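Long-range contacts in N-acetylglucosamine-6-phosphate deacetylase (Mycobacterium smegmatis, PDB 6FV4), which probably removes the acetyl group from N-acetylglucosamine-6-phosphate, as a metal-dependent hydrolase of the NagA family: residues F81-A90 with G122-I132; M324-V332 with V375-T383. The protein carries 1 engineered substitution. All blocks are in the same frame, centred on the assembly; numbering follows the deposited sequence.

Interaction 1: F81-A90 with G122-I132; sequences FSAATDDETA and GLARQVRAGLI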
loop_
_atom_site.group_PDB
_atom_site.type_symbol
_atom_site.label_atom_id
_atom_site.label_comp_id
_atom_site.label_asym_id
_atom_site.label_seq_id
_atom_site.Cartn_x
_atom_site.Cartn_y
_atom_site.Cartn_z
ATOM N N PHE B 81 -8.903 32.294 -2.594
ATOM C CA PHE B 81 -9.847 32.299 -1.473
ATOM C C PHE B 81 -9.280 33.034 -0.265
ATOM O O PHE B 81 -10.031 33.696 0.461
ATOM C CB PHE B 81 -10.251 30.871 -1.084
ATOM C CG PHE B 81 -11.081 30.175 -2.121
ATOM C CD1 PHE B 81 -12.212 30.772 -2.638
ATOM C CD2 PHE B 81 -10.710 28.921 -2.594
ATOM C CE1 PHE B 81 -12.968 30.134 -3.606
ATOM C CE2 PHE B 81 -11.466 28.271 -3.550
ATOM C CZ PHE B 81 -12.588 28.870 -4.067
ATOM N N SER B 82 -7.957 32.975 -0.054
ATOM C CA SER B 82 -7.348 33.707 1.059
ATOM C C SER B 82 -7.560 35.222 0.983
ATOM O O SER B 82 -7.349 35.905 1.992
ATOM C CB SER B 82 -5.852 33.406 1.132
ATOM O OG SER B 82 -5.197 33.862 -0.034
ATOM N N ALA B 83 -7.961 35.762 -0.175
ATOM C CA ALA B 83 -8.348 37.170 -0.261
ATOM C C ALA B 83 -9.659 37.442 0.468
ATOM O O ALA B 83 -9.857 38.543 1.006
ATOM C CB ALA B 83 -8.474 37.590 -1.727
ATOM N N ALA B 84 -10.562 36.460 0.479
ATOM C CA ALA B 84 -11.856 36.555 1.155
ATOM C C ALA B 84 -12.639 37.770 0.675
ATOM O O ALA B 84 -13.176 38.544 1.469
ATOM C CB ALA B 84 -11.687 36.573 2.679
ATOM N N THR B 85 -12.704 37.932 -0.645
ATOM C CA THR B 85 -13.494 38.982 -1.268
ATOM C C THR B 85 -14.458 38.356 -2.263
ATOM O O THR B 85 -14.196 37.281 -2.812
ATOM C CB THR B 85 -12.611 40.033 -1.979
ATOM O OG1 THR B 85 -11.979 39.449 -3.126
ATOM C CG2 THR B 85 -11.548 40.580 -1.041
ATOM N N ASP B 86 -15.583 39.039 -2.481
ATOM C CA ASP B 86 -16.588 38.540 -3.416
ATOM C C ASP B 86 -16.022 38.376 -4.815
ATOM O O ASP B 86 -16.411 37.452 -5.540
ATOM C CB ASP B 86 -17.795 39.480 -3.452
ATOM C CG ASP B 86 -18.605 39.439 -2.167
ATOM O OD1 ASP B 86 -18.485 38.439 -1.427
ATOM O OD2 ASP B 86 -19.367 40.392 -1.898
ATOM N N ASP B 87 -15.099 39.252 -5.206
ATOM C CA ASP B 87 -14.567 39.213 -6.560
ATOM C C ASP B 87 -13.593 38.048 -6.741
ATOM O O ASP B 87 -13.648 37.331 -7.747
ATOM C CB ASP B 87 -13.907 40.555 -6.871
ATOM C CG ASP B 87 -13.057 40.519 -8.119
ATOM O OD1 ASP B 87 -13.492 39.934 -9.141
ATOM O OD2 ASP B 87 -11.940 41.084 -8.082
ATOM N N GLU B 88 -12.705 37.828 -5.770
ATOM C CA GLU B 88 -11.763 36.725 -5.903
ATOM C C GLU B 88 -12.472 35.384 -5.762
ATOM O O GLU B 88 -12.190 34.451 -6.519
ATOM C CB GLU B 88 -10.638 36.866 -4.882
ATOM C CG GLU B 88 -9.873 38.157 -5.055
ATOM C CD GLU B 88 -8.382 37.979 -5.168
ATOM O OE1 GLU B 88 -7.918 36.866 -5.503
ATOM O OE2 GLU B 88 -7.660 38.971 -4.919
ATOM N N THR B 89 -13.398 35.272 -4.810
ATOM C CA THR B 89 -14.127 34.018 -4.656
ATOM C C THR B 89 -14.975 33.725 -5.883
ATOM O O THR B 89 -15.041 32.574 -6.338
ATOM C CB THR B 89 -14.980 34.061 -3.397
ATOM O OG1 THR B 89 -14.109 34.191 -2.272
ATOM C CG2 THR B 89 -15.795 32.756 -3.243
ATOM N N ALA B 90 -15.608 34.754 -6.451
ATOM C CA ALA B 90 -16.453 34.537 -7.622
ATOM C C ALA B 90 -15.642 34.013 -8.804
ATOM O O ALA B 90 -16.109 33.143 -9.544
ATOM C CB ALA B 90 -17.185 35.818 -8.003
ATOM N N GLY B 122 -14.811 36.478 6.363
ATOM C CA GLY B 122 -15.206 36.783 4.994
ATOM C C GLY B 122 -15.620 35.566 4.179
ATOM O O GLY B 122 -16.544 35.641 3.357
ATOM N N LEU B 123 -14.930 34.435 4.358
ATOM C CA LEU B 123 -15.331 33.254 3.595
ATOM C C LEU B 123 -16.647 32.682 4.119
ATOM O O LEU B 123 -17.435 32.130 3.341
ATOM C CB LEU B 123 -14.229 32.181 3.623
ATOM C CG LEU B 123 -13.004 32.315 2.716
ATOM C CD1 LEU B 123 -12.135 31.038 2.776
ATOM C CD2 LEU B 123 -13.414 32.592 1.274
ATOM N N ALA B 124 -16.905 32.799 5.427
ATOM C CA ALA B 124 -18.170 32.304 5.974
ATOM C C ALA B 124 -19.365 32.986 5.311
ATOM O O ALA B 124 -20.414 32.367 5.115
ATOM C CB ALA B 124 -18.213 32.523 7.488
ATOM N N ARG B 125 -19.220 34.260 4.948
ATOM C CA ARG B 125 -20.297 34.956 4.248
ATOM C C ARG B 125 -20.520 34.367 2.856
ATOM O O ARG B 125 -21.661 34.266 2.379
ATOM C CB ARG B 125 -19.978 36.454 4.172
ATOM C CG ARG B 125 -21.012 37.262 3.409
ATOM C CD ARG B 125 -20.699 38.769 3.445
ATOM N NE ARG B 125 -21.334 39.414 2.303
ATOM C CZ ARG B 125 -20.722 39.617 1.143
ATOM N NH1 ARG B 125 -19.452 39.253 0.998
ATOM N NH2 ARG B 125 -21.370 40.190 0.133
ATOM N N GLN B 126 -19.448 33.958 2.188
ATOM C CA GLN B 126 -19.634 33.321 0.888
ATOM C C GLN B 126 -20.137 31.885 1.004
ATOM O O GLN B 126 -20.823 31.408 0.095
ATOM C CB GLN B 126 -18.340 33.398 0.090
ATOM C CG GLN B 126 -18.161 34.783 -0.530
ATOM C CD GLN B 126 -16.736 35.221 -0.524
ATOM O OE1 GLN B 126 -15.839 34.420 -0.274
ATOM N NE2 GLN B 126 -16.503 36.493 -0.813
ATOM N N VAL B 127 -19.835 31.184 2.098
ATOM C CA VAL B 127 -20.545 29.934 2.384
ATOM C C VAL B 127 -22.050 30.185 2.483
ATOM O O VAL B 127 -22.863 29.500 1.844
ATOM C CB VAL B 127 -19.999 29.281 3.667
ATOM C CG1 VAL B 127 -20.724 27.946 3.935
ATOM C CG2 VAL B 127 -18.492 29.034 3.547
ATOM N N ARG B 128 -22.446 31.181 3.293
ATOM C CA ARG B 128 -23.868 31.482 3.458
ATOM C C ARG B 128 -24.500 31.935 2.151
ATOM O O ARG B 128 -25.667 31.625 1.889
ATOM C CB ARG B 128 -24.063 32.534 4.562
ATOM C CG ARG B 128 -23.905 31.952 5.962
ATOM C CD ARG B 128 -24.219 32.957 7.072
ATOM N NE ARG B 128 -23.236 34.034 7.142
ATOM C CZ ARG B 128 -22.119 33.992 7.858
ATOM N NH1 ARG B 128 -21.811 32.906 8.562
ATOM N NH2 ARG B 128 -21.297 35.031 7.849
ATOM N N ALA B 129 -23.740 32.624 1.295
ATOM C CA ALA B 129 -24.254 33.007 -0.016
ATOM C C ALA B 129 -24.325 31.839 -0.998
ATOM O O ALA B 129 -24.986 31.961 -2.031
ATOM C CB ALA B 129 -23.390 34.117 -0.623
ATOM N N GLY B 130 -23.669 30.721 -0.722
ATOM C CA GLY B 130 -23.769 29.589 -1.625
ATOM C C GLY B 130 -22.697 29.489 -2.689
ATOM O O GLY B 130 -22.792 28.612 -3.561
ATOM N N LEU B 131 -21.674 30.343 -2.644
ATOM C CA LEU B 131 -20.585 30.245 -3.614
ATOM C C LEU B 131 -19.684 29.058 -3.311
ATOM O O LEU B 131 -19.245 28.350 -4.228
ATOM C CB LEU B 131 -19.767 31.535 -3.629
ATOM C CG LEU B 131 -20.355 32.706 -4.415
ATOM C CD1 LEU B 131 -21.224 33.610 -3.528
ATOM C CD2 LEU B 131 -19.240 33.515 -5.064
ATOM N N ILE B 132 -19.376 28.847 -2.031
ATOM C CA ILE B 132 -18.562 27.740 -1.560
ATOM C C ILE B 132 -19.353 27.011 -0.491
ATOM O O ILE B 132 -20.322 27.529 0.054
ATOM C CB ILE B 132 -17.202 28.203 -1.010
ATOM C CG1 ILE B 132 -17.384 29.424 -0.114
ATOM C CG2 ILE B 132 -16.272 28.575 -2.153
ATOM C CD1 ILE B 132 -16.136 29.770 0.661
#
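The amide of Q126 sits between D86 and T89 and bonds to both. Its NE2 donates to D86 OD1 at 2.8 Å, nearly straight (171°) and in the plane of the amide, meeting the oxygen on its anti side. Its OE1 accepts from T89 OG1 at 2.7 Å, the hydroxyl lying above the carbonyl plane. The chain bends at chi2 to set the amide between the two; a donor bond at one end and an acceptor bond at the other fix its flip. R125 makes a salt bridge to the same carboxylate, end-on with two nitrogens, NH1 to D86 OD1 and NH2 to D86 OD2 (2.9 Å). NH1 meets D86 OD1 on its syn side, so this oxygen takes two donors, with Q126 NE2 on the anti side. The NH2 bond lies in the guanidinium plane and uses the syn lone pair of OD2; the NH1 bond is tilted. R125 reaches this far because its CG is anti to the backbone N (chi1 178°) and the chain runs extended to NE. The contact joins two neighbouring outer helices of the metallo-dependent hydrolase (beta/alpha) barrel, the short segments crossing at -58°, with T85 as N-cap of helix 86-98 and a Schellman motif at G130 closing helix 113-129. Beside these polar groups the contact is apolar. The F81 ring slides past I132, CE1 to CG2 3.9 Å, on A106 of strand 104-109, and F81 lies close to the zinc ligand H74. L131 CD2 rests on A90 CA (3.9 Å) and on T89 CG2, while A84 CB packs over G122 CA at 4.2 Å.

Interaction 2: M324-V332 with V375-T383; sequences MEQVFRLAV and VLDHDLAVT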
loop_
_atom_site.group_PDB
_atom_site.type_symbol
_atom_site.label_atom_id
_atom_site.label_comp_id
_atom_site.label_asym_id
_atom_site.label_seq_id
_atom_site.Cartn_x
_atom_site.Cartn_y
_atom_site.Cartn_z
ATOM N N MET B 324 -10.719 19.560 -11.152
ATOM C CA MET B 324 -11.272 18.236 -10.889
ATOM C C MET B 324 -11.470 17.454 -12.174
ATOM O O MET B 324 -11.330 16.228 -12.167
ATOM C CB MET B 324 -12.586 18.327 -10.122
ATOM C CG MET B 324 -12.414 18.596 -8.640
ATOM S SD MET B 324 -11.427 17.465 -7.643
ATOM C CE MET B 324 -12.635 16.209 -7.171
ATOM N N GLU B 325 -11.787 18.145 -13.277
ATOM C CA GLU B 325 -11.871 17.509 -14.587
ATOM C C GLU B 325 -10.563 16.807 -14.958
ATOM O O GLU B 325 -10.575 15.698 -15.505
ATOM C CB GLU B 325 -12.229 18.564 -15.639
ATOM C CG GLU B 325 -12.051 18.105 -17.073
ATOM C CD GLU B 325 -12.443 19.163 -18.071
ATOM O OE1 GLU B 325 -12.475 18.871 -19.280
ATOM O OE2 GLU B 325 -12.739 20.291 -17.646
ATOM N N GLN B 326 -9.420 17.445 -14.681
ATOM C CA GLN B 326 -8.141 16.837 -15.037
ATOM C C GLN B 326 -7.804 15.669 -14.120
ATOM O O GLN B 326 -7.324 14.630 -14.587
ATOM C CB GLN B 326 -7.020 17.880 -15.000
ATOM C CG GLN B 326 -7.046 18.864 -16.164
ATOM C CD GLN B 326 -6.175 20.087 -15.916
ATOM O OE1 GLN B 326 -6.640 21.080 -15.366
ATOM N NE2 GLN B 326 -4.913 20.027 -16.340
ATOM N N VAL B 327 -8.032 15.808 -12.814
ATOM C CA VAL B 327 -7.664 14.711 -11.924
ATOM C C VAL B 327 -8.586 13.513 -12.134
ATOM O O VAL B 327 -8.139 12.357 -12.064
ATOM C CB VAL B 327 -7.640 15.159 -10.454
ATOM C CG1 VAL B 327 -6.699 16.361 -10.278
ATOM C CG2 VAL B 327 -9.024 15.475 -9.969
ATOM N N PHE B 328 -9.873 13.765 -12.414
ATOM C CA PHE B 328 -10.798 12.683 -12.747
ATOM C C PHE B 328 -10.291 11.885 -13.947
ATOM O O PHE B 328 -10.240 10.648 -13.914
ATOM C CB PHE B 328 -12.186 13.258 -13.038
ATOM C CG PHE B 328 -13.250 12.209 -13.322
ATOM C CD1 PHE B 328 -13.930 11.588 -12.284
ATOM C CD2 PHE B 328 -13.577 11.863 -14.625
ATOM C CE1 PHE B 328 -14.930 10.632 -12.544
ATOM C CE2 PHE B 328 -14.560 10.905 -14.889
ATOM C CZ PHE B 328 -15.234 10.290 -13.845
ATOM N N ARG B 329 -9.930 12.585 -15.021
ATOM C CA ARG B 329 -9.476 11.927 -16.241
ATOM C C ARG B 329 -8.156 11.197 -16.014
ATOM O O ARG B 329 -7.959 10.092 -16.527
ATOM C CB ARG B 329 -9.364 12.973 -17.352
ATOM C CG ARG B 329 -8.990 12.475 -18.728
ATOM C CD ARG B 329 -9.166 13.585 -19.790
ATOM N NE ARG B 329 -8.714 14.905 -19.337
ATOM C CZ ARG B 329 -9.502 15.969 -19.162
ATOM N NH1 ARG B 329 -10.808 15.896 -19.405
ATOM N NH2 ARG B 329 -8.980 17.117 -18.744
ATOM N N LEU B 330 -7.249 11.782 -15.217
ATOM C CA LEU B 330 -6.006 11.084 -14.879
ATOM C C LEU B 330 -6.265 9.897 -13.953
ATOM O O LEU B 330 -5.625 8.845 -14.081
ATOM C CB LEU B 330 -5.011 12.063 -14.250
ATOM C CG LEU B 330 -4.314 12.996 -15.245
ATOM C CD1 LEU B 330 -3.452 14.057 -14.557
ATOM C CD2 LEU B 330 -3.471 12.145 -16.244
ATOM N N ALA B 331 -7.201 10.038 -13.017
ATOM C CA ALA B 331 -7.584 8.911 -12.173
ATOM C C ALA B 331 -8.087 7.734 -13.009
ATOM O O ALA B 331 -7.714 6.581 -12.759
ATOM C CB ALA B 331 -8.651 9.354 -11.165
ATOM N N VAL B 332 -8.940 8.005 -14.004
ATOM C CA VAL B 332 -9.472 6.936 -14.850
ATOM C C VAL B 332 -8.349 6.310 -15.677
ATOM O O VAL B 332 -8.331 5.095 -15.921
ATOM C CB VAL B 332 -10.595 7.478 -15.757
ATOM C CG1 VAL B 332 -11.062 6.395 -16.736
ATOM C CG2 VAL B 332 -11.783 8.007 -14.941
ATOM N N VAL B 375 -21.410 16.405 -17.647
ATOM C CA VAL B 375 -21.516 15.665 -18.891
ATOM C C VAL B 375 -20.132 15.615 -19.507
ATOM O O VAL B 375 -19.460 16.646 -19.618
ATOM C CB VAL B 375 -22.536 16.301 -19.846
ATOM C CG1 VAL B 375 -22.778 15.374 -21.019
ATOM C CG2 VAL B 375 -23.852 16.572 -19.107
ATOM N N LEU B 376 -19.695 14.412 -19.881
ATOM C CA LEU B 376 -18.361 14.194 -20.417
ATOM C C LEU B 376 -18.470 13.491 -21.759
ATOM O O LEU B 376 -19.333 12.628 -21.937
ATOM C CB LEU B 376 -17.515 13.346 -19.456
ATOM C CG LEU B 376 -17.470 13.731 -17.978
ATOM C CD1 LEU B 376 -16.855 12.603 -17.162
ATOM C CD2 LEU B 376 -16.679 15.018 -17.788
ATOM N N ASP B 377 -17.581 13.839 -22.692
ATOM C CA ASP B 377 -17.529 13.145 -23.975
ATOM C C ASP B 377 -16.620 11.919 -23.865
ATOM O O ASP B 377 -16.203 11.523 -22.773
ATOM C CB ASP B 377 -17.098 14.107 -25.087
ATOM C CG ASP B 377 -15.722 14.713 -24.861
ATOM O OD1 ASP B 377 -14.885 14.121 -24.142
ATOM O OD2 ASP B 377 -15.462 15.779 -25.445
ATOM N N HIS B 378 -16.297 11.286 -25.001
ATOM C CA HIS B 378 -15.527 10.044 -24.930
ATOM C C HIS B 378 -14.095 10.297 -24.480
ATOM O O HIS B 378 -13.490 9.435 -23.833
ATOM C CB HIS B 378 -15.558 9.300 -26.271
ATOM C CG HIS B 378 -16.654 8.273 -26.363
ATOM N ND1 HIS B 378 -16.737 7.189 -25.513
ATOM C CD2 HIS B 378 -17.725 8.182 -27.190
ATOM C CE1 HIS B 378 -17.806 6.472 -25.816
ATOM N NE2 HIS B 378 -18.425 7.053 -26.830
ATOM N N ASP B 379 -13.553 11.476 -24.772
ATOM C CA ASP B 379 -12.255 11.845 -24.215
ATOM C C ASP B 379 -12.322 12.196 -22.732
ATOM O O ASP B 379 -11.308 12.627 -22.175
ATOM C CB ASP B 379 -11.669 13.023 -24.997
ATOM C CG ASP B 379 -11.400 12.683 -26.459
ATOM O OD1 ASP B 379 -11.146 11.491 -26.771
ATOM O OD2 ASP B 379 -11.454 13.610 -27.300
ATOM N N LEU B 380 -13.478 12.019 -22.088
ATOM C CA LEU B 380 -13.697 12.438 -20.703
ATOM C C LEU B 380 -13.443 13.933 -20.512
ATOM O O LEU B 380 -13.001 14.369 -19.448
ATOM C CB LEU B 380 -12.853 11.613 -19.723
ATOM C CG LEU B 380 -13.156 10.110 -19.651
ATOM C CD1 LEU B 380 -12.602 9.498 -18.369
ATOM C CD2 LEU B 380 -14.658 9.856 -19.762
ATOM N N ALA B 381 -13.724 14.733 -21.536
ATOM C CA ALA B 381 -13.725 16.182 -21.393
ATOM C C ALA B 381 -15.123 16.667 -21.036
ATOM O O ALA B 381 -16.114 16.172 -21.581
ATOM C CB ALA B 381 -13.259 16.871 -22.678
ATOM N N VAL B 382 -15.185 17.650 -20.133
ATOM C CA VAL B 382 -16.450 18.255 -19.726
ATOM C C VAL B 382 -17.062 19.009 -20.894
ATOM O O VAL B 382 -16.432 19.899 -21.479
ATOM C CB VAL B 382 -16.245 19.208 -18.542
ATOM C CG1 VAL B 382 -17.546 19.981 -18.266
ATOM C CG2 VAL B 382 -15.783 18.454 -17.314
ATOM N N THR B 383 -18.308 18.674 -21.220
ATOM C CA THR B 383 -19.057 19.385 -22.245
ATOM C C THR B 383 -20.257 20.134 -21.683
ATOM O O THR B 383 -20.768 21.041 -22.348
ATOM C CB THR B 383 -19.534 18.408 -23.330
ATOM O OG1 THR B 383 -20.313 17.373 -22.720
ATOM C CG2 THR B 383 -18.334 17.759 -24.036
#
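E325 and V382 meet with their side chains crossed at a slant: the carboxylate carbon CD of E325 lies 3.5 Å from the methyl CG2 of V382, and E325 OE1 accepts from V382 N at 3.1 Å. That bond is fairly straight at the hydrogen (167°), yet the N-H arrives from above the carboxylate plane, 67° out of it. E325 reaches the strand because its CG stands anti to the backbone N and the chain is extended. The other oxygen, OE2, is bonded to H99 ND1, so both carboxylate oxygens have partners. R329, one turn on, also starts with CG anti to the backbone N but bends at chi3 (41°), which brings its guanidinium back over E325 O. Its NH1 makes a weak hydrogen bond to L380 O at 2.7 Å, close to the guanidinium plane, and a long, weak salt bridge to E325 OE1. The aliphatic part of R329 slides past L380 in the opposite direction, CD packing on D379 O. L380 itself stands at the last position of a type I turn, D377 to L380, with positive phi, and D377 OD1 accepts from A381 N within the same turn region. Deeper in, V332 and L380 reach toward each other tip to tip, V332 CG2 to L380 CD1 3.8 Å. The F328 ring comes obliquely to L376 CD1 with its CE2, 3.6 Å away, and carries V332 CG2 over one face. Helix 324-334 is thus packed against the hairpin of strands 373-376 and 382-387, with A342, L343 and A346 of helix 339-357 backing V332, L380 and F328, while strand 63-76 meets the contact with F68 against the F328 ring and V65 against L376.

How the interactions relate
Interactions 1 and 2 lie in different parts of the same amidohydrolase chain, their centres 27 Å apart, and share no helix or strand. Interaction 1 joins two helices through side chains, with an exposed two-nitrogen salt bridge beside a buried amide-hydroxyl bond. In interaction 2 a helix meets a hairpin; its cross-segment hydrogen bonds end on backbone atoms, the polar residues E325 and R329 are partly exposed, and F328, V332 and L380 are buried. Interaction 1 comes near the metal site through F81, whereas 324-332 with 375-383 lies away from the annotated sites. Strand 63-76 is flanked by both: F81 and H74, and L376 and T63, are joined by backbone hydrogen bonds.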